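Local coordinates for protein glycoside hydrolase (Streptococcus pneumoniae serotype 4, PDB 6ORH) that probably hydrolyses alpha-L-fucosidic linkages as a glycoside hydrolase of family 29, contributing to the breakdown of host-derived carbohydrate antigens, at residues A25-G30 with K69-V74; D36-T41 with P262-H267; M120-S125 with G163-V168. The protein carries 2 engineered substitutions. All coordinates share one frame; numbering follows the deposited sequence. Where two conformers were deposited one is given.

Contact 1 of 3, residues A25-G30 with K69-V74. With FUC (alpha-L-fucopyranose), chain C.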
# COMPACT_ATOMS: atom_id res chain seq x y z
N ALA A 25 -12.66 8.25 -18.75
CA ALA A 25 -13.36 9.27 -18.00
C ALA A 25 -14.79 8.82 -17.74
O ALA A 25 -15.39 8.18 -18.59
CB ALA A 25 -13.36 10.57 -18.79
N PHE A 26 -15.34 9.19 -16.57
CA PHE A 26 -16.72 8.95 -16.21
C PHE A 26 -17.43 10.30 -16.21
O PHE A 26 -16.81 11.30 -15.82
CB PHE A 26 -16.77 8.44 -14.78
CG PHE A 26 -17.58 7.21 -14.44
CD1 PHE A 26 -18.65 6.76 -15.23
CD2 PHE A 26 -17.32 6.55 -13.24
CE1 PHE A 26 -19.38 5.65 -14.85
CE2 PHE A 26 -18.05 5.42 -12.88
CZ PHE A 26 -19.09 4.98 -13.68
N ILE A 27 -18.69 10.33 -16.64
CA ILE A 27 -19.47 11.56 -16.52
C ILE A 27 -20.77 11.23 -15.78
O ILE A 27 -21.62 10.50 -16.31
CB ILE A 27 -19.73 12.19 -17.91
CG1 ILE A 27 -18.41 12.64 -18.56
CG2 ILE A 27 -20.70 13.35 -17.76
CD1 ILE A 27 -18.56 13.46 -19.86
N HIS A 28 -20.92 11.78 -14.56
CA HIS A 28 -22.17 11.75 -13.80
C HIS A 28 -22.80 13.14 -13.90
O HIS A 28 -22.24 14.11 -13.42
CB HIS A 28 -21.96 11.41 -12.30
CG HIS A 28 -21.71 9.96 -12.01
ND1 HIS A 28 -20.54 9.31 -12.39
CD2 HIS A 28 -22.45 9.04 -11.34
CE1 HIS A 28 -20.60 8.04 -11.96
NE2 HIS A 28 -21.75 7.86 -11.31
N PHE A 29 -23.97 13.19 -14.55
CA PHE A 29 -24.70 14.44 -14.74
C PHE A 29 -26.18 14.09 -14.83
O PHE A 29 -26.55 13.03 -15.35
CB PHE A 29 -24.24 15.08 -16.06
CG PHE A 29 -24.97 16.35 -16.42
CD1 PHE A 29 -24.80 17.50 -15.66
CD2 PHE A 29 -25.85 16.38 -17.50
CE1 PHE A 29 -25.47 18.67 -15.99
CE2 PHE A 29 -26.50 17.56 -17.84
CZ PHE A 29 -26.33 18.70 -17.07
N GLY A 30 -27.05 14.94 -14.27
CA GLY A 30 -28.47 14.67 -14.38
C GLY A 30 -29.23 15.51 -13.36
O GLY A 30 -28.71 16.51 -12.88
N LYS A 69 -9.08 8.03 -23.21
CA LYS A 69 -9.29 7.23 -24.41
C LYS A 69 -10.71 6.66 -24.47
O LYS A 69 -11.13 6.16 -25.52
CB LYS A 69 -8.25 6.10 -24.51
CG LYS A 69 -6.81 6.59 -24.46
CD LYS A 69 -6.55 7.54 -25.61
CE LYS A 69 -5.12 8.04 -25.60
NZ LYS A 69 -4.95 9.21 -26.51
N LYS A 70 -11.48 6.88 -23.39
CA LYS A 70 -12.83 6.36 -23.31
C LYS A 70 -13.62 7.27 -22.39
O LYS A 70 -13.07 7.84 -21.45
CB LYS A 70 -12.82 4.92 -22.78
CG LYS A 70 -14.19 4.28 -22.60
CD LYS A 70 -14.12 2.75 -22.49
CE LYS A 70 -13.16 2.27 -21.43
NZ LYS A 70 -13.01 0.79 -21.54
N LEU A 71 -14.90 7.47 -22.72
CA LEU A 71 -15.82 8.30 -21.94
C LEU A 71 -17.05 7.44 -21.62
O LEU A 71 -17.75 7.02 -22.56
CB LEU A 71 -16.19 9.52 -22.81
CG LEU A 71 -17.10 10.60 -22.20
CD1 LEU A 71 -17.22 11.78 -23.15
CD2 LEU A 71 -18.51 10.09 -21.84
N ILE A 72 -17.25 7.17 -20.32
CA ILE A 72 -18.42 6.42 -19.86
C ILE A 72 -19.48 7.39 -19.36
O ILE A 72 -19.30 8.06 -18.35
CB ILE A 72 -18.02 5.36 -18.81
CG1 ILE A 72 -16.87 4.49 -19.33
CG2 ILE A 72 -19.24 4.51 -18.44
CD1 ILE A 72 -16.45 3.38 -18.39
N LEU A 73 -20.61 7.45 -20.08
CA LEU A 73 -21.66 8.42 -19.79
C LEU A 73 -22.78 7.76 -19.00
O LEU A 73 -23.41 6.78 -19.44
CB LEU A 73 -22.24 8.90 -21.15
CG LEU A 73 -23.35 9.95 -21.03
CD1 LEU A 73 -22.80 11.24 -20.39
CD2 LEU A 73 -23.88 10.28 -22.44
N VAL A 74 -23.14 8.39 -17.87
CA VAL A 74 -24.38 8.03 -17.19
C VAL A 74 -25.56 8.51 -18.03
O VAL A 74 -25.70 9.71 -18.29
CB VAL A 74 -24.41 8.64 -15.78
CG1 VAL A 74 -25.79 8.48 -15.12
CG2 VAL A 74 -23.32 7.98 -14.93
C1 FUC C . -22.20 3.74 -6.69
C2 FUC C . -23.36 4.66 -7.00
C3 FUC C . -22.81 6.08 -7.10
C4 FUC C . -21.85 6.18 -8.29
C5 FUC C . -20.72 5.14 -8.08
C6 FUC C . -19.81 5.02 -9.29
O2 FUC C . -24.28 4.57 -5.90
O3 FUC C . -23.90 7.00 -7.27
O4 FUC C . -22.59 5.95 -9.52
O5 FUC C . -21.26 3.79 -7.78
O HOH W 1 -24.60 11.97 -17.15
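Ala-25 to Ile-27 pair with Leu-71 to Leu-73 as neighbouring parallel strands, and four backbone hydrogen bonds run between them, from Ala-25 N to Lys-70 O at one end to Val-74 N and Ile-27 O at the other. Packing is close along this part. Toward helices 56-65 and 105-116, the CD1 methyl of Ile-27 rests on the forked end of Leu-71, 3.9 Å from Leu-71 CD2, while Ile-27 CG2 reaches Leu-73 CD1 at 4.0 Å. On the other face, the Phe-26 ring turns its edge to the backbone, with CD1 3.4 Å from Ile-72 O and CE1 against Ile-72 CG2. At the next pair, Val-74 CG2 lies over the centre of the His-28 imidazole in a CH-pi contact, 3.8 Å from the centroid and 5° off the ring normal. Beyond it the chains draw apart: direct backbone bonding gives way to a water lying 2.9 Å from Phe-29 O and 2.8 Å from Val-74 O. A chi1 of -77° sets CG of His-28 beside its own backbone N, and NE2 is hydrogen-bonded to fucose O4 at 2.7 Å, near the ring plane, while ND1 bonds to Asn-295. The pairing is that of neighbouring strands of the TIM barrel, whose active sites lie at the C-terminal ends of the strands, as the fucose pocket does here.

Contact 2 of 3, residues D36-T41 with P262-H267. With FUC (alpha-L-fucopyranose), chain C; NDG (2-acetamido-2-deoxy-alpha-D-glucopyranose), chain B.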
# COMPACT_ATOMS: atom_id res chain seq x y z
N ASP A 36 -28.39 19.13 -6.13
CA ASP A 36 -27.24 19.21 -5.24
C ASP A 36 -27.23 18.00 -4.30
O ASP A 36 -27.20 18.14 -3.08
CB ASP A 36 -27.20 20.57 -4.54
CG ASP A 36 -25.92 20.88 -3.78
OD1 ASP A 36 -24.89 20.23 -4.04
OD2 ASP A 36 -25.97 21.79 -2.96
N GLN A 37 -27.26 16.79 -4.88
CA GLN A 37 -27.36 15.55 -4.12
C GLN A 37 -26.62 14.44 -4.87
O GLN A 37 -26.23 14.66 -6.02
CB GLN A 37 -28.83 15.13 -3.94
CG GLN A 37 -29.55 14.79 -5.25
CD GLN A 37 -31.05 14.64 -5.10
OE1 GLN A 37 -31.67 15.03 -4.10
NE2 GLN A 37 -31.69 14.13 -6.14
N GLU A 38 -26.36 13.32 -4.17
CA GLU A 38 -25.58 12.22 -4.74
C GLU A 38 -26.50 11.11 -5.24
O GLU A 38 -26.21 10.46 -6.25
CB GLU A 38 -24.56 11.71 -3.72
CG GLU A 38 -23.34 12.62 -3.65
CD GLU A 38 -22.50 12.50 -4.91
OE1 GLU A 38 -21.90 11.43 -5.10
OE2 GLU A 38 -22.43 13.46 -5.70
N TRP A 39 -27.62 10.89 -4.53
CA TRP A 39 -28.63 9.93 -4.97
C TRP A 39 -29.97 10.65 -5.06
O TRP A 39 -30.25 11.50 -4.21
CB TRP A 39 -28.76 8.78 -3.97
CG TRP A 39 -27.75 7.67 -4.06
CD1 TRP A 39 -26.63 7.62 -4.85
CD2 TRP A 39 -27.77 6.45 -3.31
NE1 TRP A 39 -25.95 6.45 -4.63
CE2 TRP A 39 -26.63 5.70 -3.69
CE3 TRP A 39 -28.65 5.90 -2.35
CZ2 TRP A 39 -26.34 4.45 -3.15
CZ3 TRP A 39 -28.36 4.65 -1.82
CH2 TRP A 39 -27.23 3.94 -2.23
N GLY A 40 -30.78 10.26 -6.05
CA GLY A 40 -32.10 10.85 -6.23
C GLY A 40 -33.19 9.81 -5.96
O GLY A 40 -32.90 8.61 -5.90
N THR A 41 -34.44 10.27 -5.85
CA THR A 41 -35.50 9.39 -5.38
C THR A 41 -36.44 8.97 -6.50
O THR A 41 -37.26 8.09 -6.32
CB THR A 41 -36.32 10.10 -4.30
OG1 THR A 41 -36.91 11.22 -4.95
CG2 THR A 41 -35.48 10.52 -3.11
N PRO A 262 -15.12 14.95 -4.11
CA PRO A 262 -15.65 14.05 -3.08
C PRO A 262 -16.88 13.27 -3.56
O PRO A 262 -16.98 12.06 -3.32
CB PRO A 262 -15.95 15.02 -1.93
CG PRO A 262 -14.86 16.04 -2.11
CD PRO A 262 -14.89 16.33 -3.61
N GLY A 263 -17.79 13.96 -4.26
CA GLY A 263 -18.99 13.33 -4.80
C GLY A 263 -18.83 13.03 -6.29
O GLY A 263 -17.94 13.56 -6.95
N TRP A 264 -19.74 12.18 -6.80
CA TRP A 264 -19.80 11.80 -8.21
C TRP A 264 -20.47 12.90 -9.03
O TRP A 264 -20.12 13.10 -10.19
CB TRP A 264 -20.56 10.47 -8.35
CG TRP A 264 -19.86 9.31 -7.69
CD1 TRP A 264 -20.11 8.76 -6.46
CD2 TRP A 264 -18.73 8.60 -8.23
NE1 TRP A 264 -19.22 7.74 -6.21
CE2 TRP A 264 -18.34 7.65 -7.26
CE3 TRP A 264 -18.01 8.70 -9.43
CZ2 TRP A 264 -17.29 6.76 -7.51
CZ3 TRP A 264 -16.95 7.85 -9.66
CH2 TRP A 264 -16.61 6.88 -8.71
N PHE A 265 -21.46 13.57 -8.44
CA PHE A 265 -22.12 14.68 -9.13
C PHE A 265 -21.46 15.99 -8.75
O PHE A 265 -20.71 16.05 -7.77
CB PHE A 265 -23.62 14.70 -8.83
CG PHE A 265 -24.35 13.56 -9.50
CD1 PHE A 265 -24.42 12.28 -8.93
CD2 PHE A 265 -24.95 13.75 -10.74
CE1 PHE A 265 -25.09 11.26 -9.59
CE2 PHE A 265 -25.62 12.72 -11.39
CZ PHE A 265 -25.70 11.47 -10.80
N TYR A 266 -21.71 17.04 -9.54
CA TYR A 266 -21.14 18.36 -9.28
C TYR A 266 -21.85 19.02 -8.10
O TYR A 266 -23.08 19.04 -8.04
CB TYR A 266 -21.28 19.25 -10.52
CG TYR A 266 -20.74 20.63 -10.25
CD1 TYR A 266 -19.39 20.91 -10.39
CD2 TYR A 266 -21.59 21.62 -9.78
CE1 TYR A 266 -18.88 22.17 -10.10
CE2 TYR A 266 -21.09 22.89 -9.49
CZ TYR A 266 -19.75 23.15 -9.64
OH TYR A 266 -19.23 24.39 -9.35
N HIS A 267 -21.06 19.53 -7.15
CA HIS A 267 -21.56 20.34 -6.02
C HIS A 267 -20.69 21.59 -5.95
O HIS A 267 -19.47 21.51 -5.95
CB HIS A 267 -21.43 19.53 -4.72
CG HIS A 267 -22.15 18.22 -4.82
ND1 HIS A 267 -23.51 18.15 -4.84
CD2 HIS A 267 -21.69 16.95 -4.95
CE1 HIS A 267 -23.90 16.89 -4.98
NE2 HIS A 267 -22.79 16.13 -5.05
C1 FUC C . -22.20 3.74 -6.69
C2 FUC C . -23.36 4.66 -7.00
C3 FUC C . -22.81 6.08 -7.10
C4 FUC C . -21.85 6.18 -8.29
C5 FUC C . -20.72 5.14 -8.08
C6 FUC C . -19.81 5.02 -9.29
O2 FUC C . -24.28 4.57 -5.90
O3 FUC C . -23.90 7.00 -7.27
O4 FUC C . -22.59 5.95 -9.52
O5 FUC C . -21.26 3.79 -7.78
C1 NDG B . -22.12 3.98 -1.82
C2 NDG B . -21.77 4.53 -3.20
C3 NDG B . -21.94 3.45 -4.28
C4 NDG B . -21.14 2.17 -3.91
C5 NDG B . -21.43 1.78 -2.44
C6 NDG B . -20.30 0.80 -2.05
C7 NDG B . -22.13 6.96 -3.43
C8 NDG B . -23.12 8.09 -3.60
O5 NDG B . -21.20 2.87 -1.54
O3 NDG B . -21.48 4.01 -5.53
O4 NDG B . -21.68 1.12 -4.71
O6 NDG B . -20.60 0.23 -0.80
O7 NDG B . -20.95 7.18 -3.21
N2 NDG B . -22.61 5.71 -3.46
O1 NDG B . -23.44 3.48 -1.80
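Glu-38 and Asp-36 approach the imidazole of His-267 at its two nitrogens, both near the ring plane but with their carboxylates turned differently against it. The Asp-36 carboxylate is inclined 39° to the ring and takes the His-267 ND1 hydrogen on OD1 at 2.6 Å. That of Glu-38 is twisted further, by 63°, and OE2 receives the His-267 NE2 hydrogen at 2.8 Å, on its anti side. The bend in the Glu-38 chain (chi2 -71°) turns the carboxylate toward the backbone amides of Trp-264 and Phe-265. Trp-264 N donates to Glu-38 OE1 at 2.8 Å, and Phe-265 N to the syn lone pair of OE2 at 2.9 Å. Two indoles meet the fucose in different ways beside these hydrogen bonds. Trp-264 lays a face against C5 and C6 of the fucose while its CD1 edge meets Glu-38 OE1, and Trp-39 gives its NE1 hydrogen to fucose O2 at 2.8 Å. Val-403 of the second subunit packs on Trp-39. Since both nitrogens of His-267 donate to carboxylates, the ring is probably a charged imidazolium; three straight bonds hold the Glu-38 carboxylate, which probably helps keep the Trp-264 backbone beside the glycan pocket, to which Glu-38 itself belongs.

Contact 3 of 3, residues M120-S125 with G163-V168. With FUC (alpha-L-fucopyranose), chain C.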
# COMPACT_ATOMS: atom_id res chain seq x y z
N MET A 120 -16.62 5.06 -26.38
CA MET A 120 -17.80 5.35 -25.57
C MET A 120 -18.14 4.17 -24.64
O MET A 120 -18.00 3.00 -25.01
CB MET A 120 -19.01 5.67 -26.46
CG MET A 120 -18.99 7.08 -27.06
SD MET A 120 -19.20 8.36 -25.81
CE MET A 120 -20.93 8.21 -25.34
N GLY A 121 -18.57 4.51 -23.41
CA GLY A 121 -19.25 3.58 -22.52
C GLY A 121 -20.59 4.15 -22.10
O GLY A 121 -20.81 5.37 -22.24
N VAL A 122 -21.46 3.27 -21.64
CA VAL A 122 -22.78 3.72 -21.22
C VAL A 122 -23.13 3.08 -19.89
O VAL A 122 -22.96 1.87 -19.70
CB VAL A 122 -23.86 3.43 -22.29
CG1 VAL A 122 -23.99 1.94 -22.60
CG2 VAL A 122 -25.21 3.97 -21.80
N TYR A 123 -23.60 3.93 -18.96
CA TYR A 123 -23.98 3.51 -17.61
C TYR A 123 -25.49 3.63 -17.52
O TYR A 123 -26.04 4.72 -17.69
CB TYR A 123 -23.25 4.38 -16.59
CG TYR A 123 -23.64 4.35 -15.12
CD1 TYR A 123 -24.94 4.61 -14.71
CD2 TYR A 123 -22.64 4.28 -14.15
CE1 TYR A 123 -25.26 4.60 -13.35
CE2 TYR A 123 -22.94 4.32 -12.80
CZ TYR A 123 -24.26 4.49 -12.40
OH TYR A 123 -24.59 4.60 -11.07
N LEU A 124 -26.15 2.48 -17.28
CA LEU A 124 -27.60 2.42 -17.19
C LEU A 124 -27.93 1.72 -15.87
O LEU A 124 -27.69 0.52 -15.74
CB LEU A 124 -28.12 1.59 -18.38
CG LEU A 124 -29.63 1.49 -18.55
CD1 LEU A 124 -30.22 2.81 -19.05
CD2 LEU A 124 -29.93 0.39 -19.59
N SER A 125 -28.41 2.48 -14.89
CA SER A 125 -28.52 1.92 -13.55
C SER A 125 -29.48 0.71 -13.46
O SER A 125 -30.66 0.85 -13.77
CB SER A 125 -28.91 2.98 -12.55
OG SER A 125 -29.07 2.41 -11.24
N GLY A 163 -21.06 4.38 -33.87
CA GLY A 163 -21.96 3.27 -33.65
C GLY A 163 -21.42 2.19 -32.72
O GLY A 163 -22.09 1.18 -32.49
N LYS A 164 -20.22 2.39 -32.19
CA LYS A 164 -19.59 1.33 -31.41
C LYS A 164 -19.54 1.74 -29.94
O LYS A 164 -19.16 2.88 -29.63
CB LYS A 164 -18.19 1.03 -31.94
CG LYS A 164 -17.51 -0.17 -31.29
CD LYS A 164 -16.19 -0.50 -31.98
CE LYS A 164 -15.60 -1.84 -31.58
NZ LYS A 164 -16.46 -2.96 -32.02
N PHE A 165 -19.89 0.80 -29.06
CA PHE A 165 -19.64 0.96 -27.63
C PHE A 165 -18.55 -0.00 -27.15
O PHE A 165 -18.49 -1.18 -27.53
CB PHE A 165 -20.92 0.71 -26.82
CG PHE A 165 -21.82 1.91 -26.83
CD1 PHE A 165 -21.69 2.89 -25.85
CD2 PHE A 165 -22.83 2.05 -27.78
CE1 PHE A 165 -22.52 4.01 -25.85
CE2 PHE A 165 -23.63 3.18 -27.80
CZ PHE A 165 -23.48 4.16 -26.84
N ALA A 166 -17.69 0.54 -26.28
CA ALA A 166 -16.56 -0.19 -25.71
C ALA A 166 -16.86 -0.76 -24.32
O ALA A 166 -16.16 -1.68 -23.88
CB ALA A 166 -15.33 0.70 -25.68
N GLU A 167 -17.84 -0.19 -23.60
CA GLU A 167 -18.09 -0.67 -22.24
C GLU A 167 -19.54 -0.38 -21.85
O GLU A 167 -20.06 0.68 -22.19
CB GLU A 167 -17.15 0.05 -21.28
CG GLU A 167 -17.19 -0.46 -19.83
CD GLU A 167 -15.97 -0.05 -19.01
OE1 GLU A 167 -14.92 0.27 -19.61
OE2 GLU A 167 -16.04 -0.07 -17.76
N VAL A 168 -20.17 -1.34 -21.17
CA VAL A 168 -21.49 -1.13 -20.58
C VAL A 168 -21.32 -1.24 -19.06
O VAL A 168 -20.68 -2.19 -18.62
CB VAL A 168 -22.50 -2.18 -21.11
CG1 VAL A 168 -23.82 -2.10 -20.34
CG2 VAL A 168 -22.74 -2.00 -22.62
C1 FUC C . -22.20 3.74 -6.69
C2 FUC C . -23.36 4.66 -7.00
C3 FUC C . -22.81 6.08 -7.10
C4 FUC C . -21.85 6.18 -8.29
C5 FUC C . -20.72 5.14 -8.08
C6 FUC C . -19.81 5.02 -9.29
O2 FUC C . -24.28 4.57 -5.90
O3 FUC C . -23.90 7.00 -7.27
O4 FUC C . -22.59 5.95 -9.52
O5 FUC C . -21.26 3.79 -7.78
O HOH W 2 -16.64 3.05 -28.40
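Phe-165 brings the CD1-CE1 side of its ring up to the strand of residues 119-124, CE1 3.8 Å from Val-122 CB and CD1 3.9 Å from Met-120 CB, with the Gly-121 backbone near the ring plane at its edge. With CG opposite the carbonyl carbon (chi1 -80°), the ring reaches across residues 120-122, on the face that also meets helices: Phe-165 touches Ile-153 and Leu-154 of helix 139-154, and Met-120 packs on helix 105-116. Val-122 extends this apolar patch. Its CG1 occupies the crowded position between backbone N and carbonyl carbon (chi1 60°), which turns that methyl to both the Phe-165 ring and Val-168 CG2, the latter 4.1 Å away.

The backbones join in parallel, though irregularly at first. Met-120 O accepts a nearly straight hydrogen bond from Ala-166 N at 2.8 Å and a weak one from Glu-167 N, so one carbonyl serves two successive amides before Val-122 N bonds to Glu-167 O at 3.0 Å. Upstream, a water takes the Met-120 N hydrogen and donates to Lys-164 O, bridging the two backbones where they share no direct hydrogen bond.

On the other face, toward the barrel interior, the Glu-167 side chain leads away from the contact and forms a salt bridge through OE1 with Lys-70. Tyr-123, whose side chain also leaves this contact, extends its hydroxyl to the sugar and donates from OH to fucose O4 at 2.9 Å; its ring meets His-28 edge-to-face. Parallel strands joined through a helix, with apolar residues facing the outer helices and a sugar-binding tyrosine reaching into the pocket, make up a right-handed beta-alpha-beta unit of the TIM barrel characteristic of GH29 enzymes.

In the fold
From the N terminus, the chain lays down residues 25-30 and 36-41 in quick succession. Residues 69-74 then close contact 1, drawing two barrel strands together across a loop that includes helix 56-65. After helix 105-116 comes contact 3, whose own loop holds helix 139-154 and ends at 163-168; it follows contact 1 in series, and strands 70-74 and 119-124 are neighbours in one sheet. Contact 2 closes last, when 262-267 returns to 36-41. Its span therefore crosses that of contact 1 and encloses all of contact 3, bringing a late loop to an early one. All three contacts reach the same fucose.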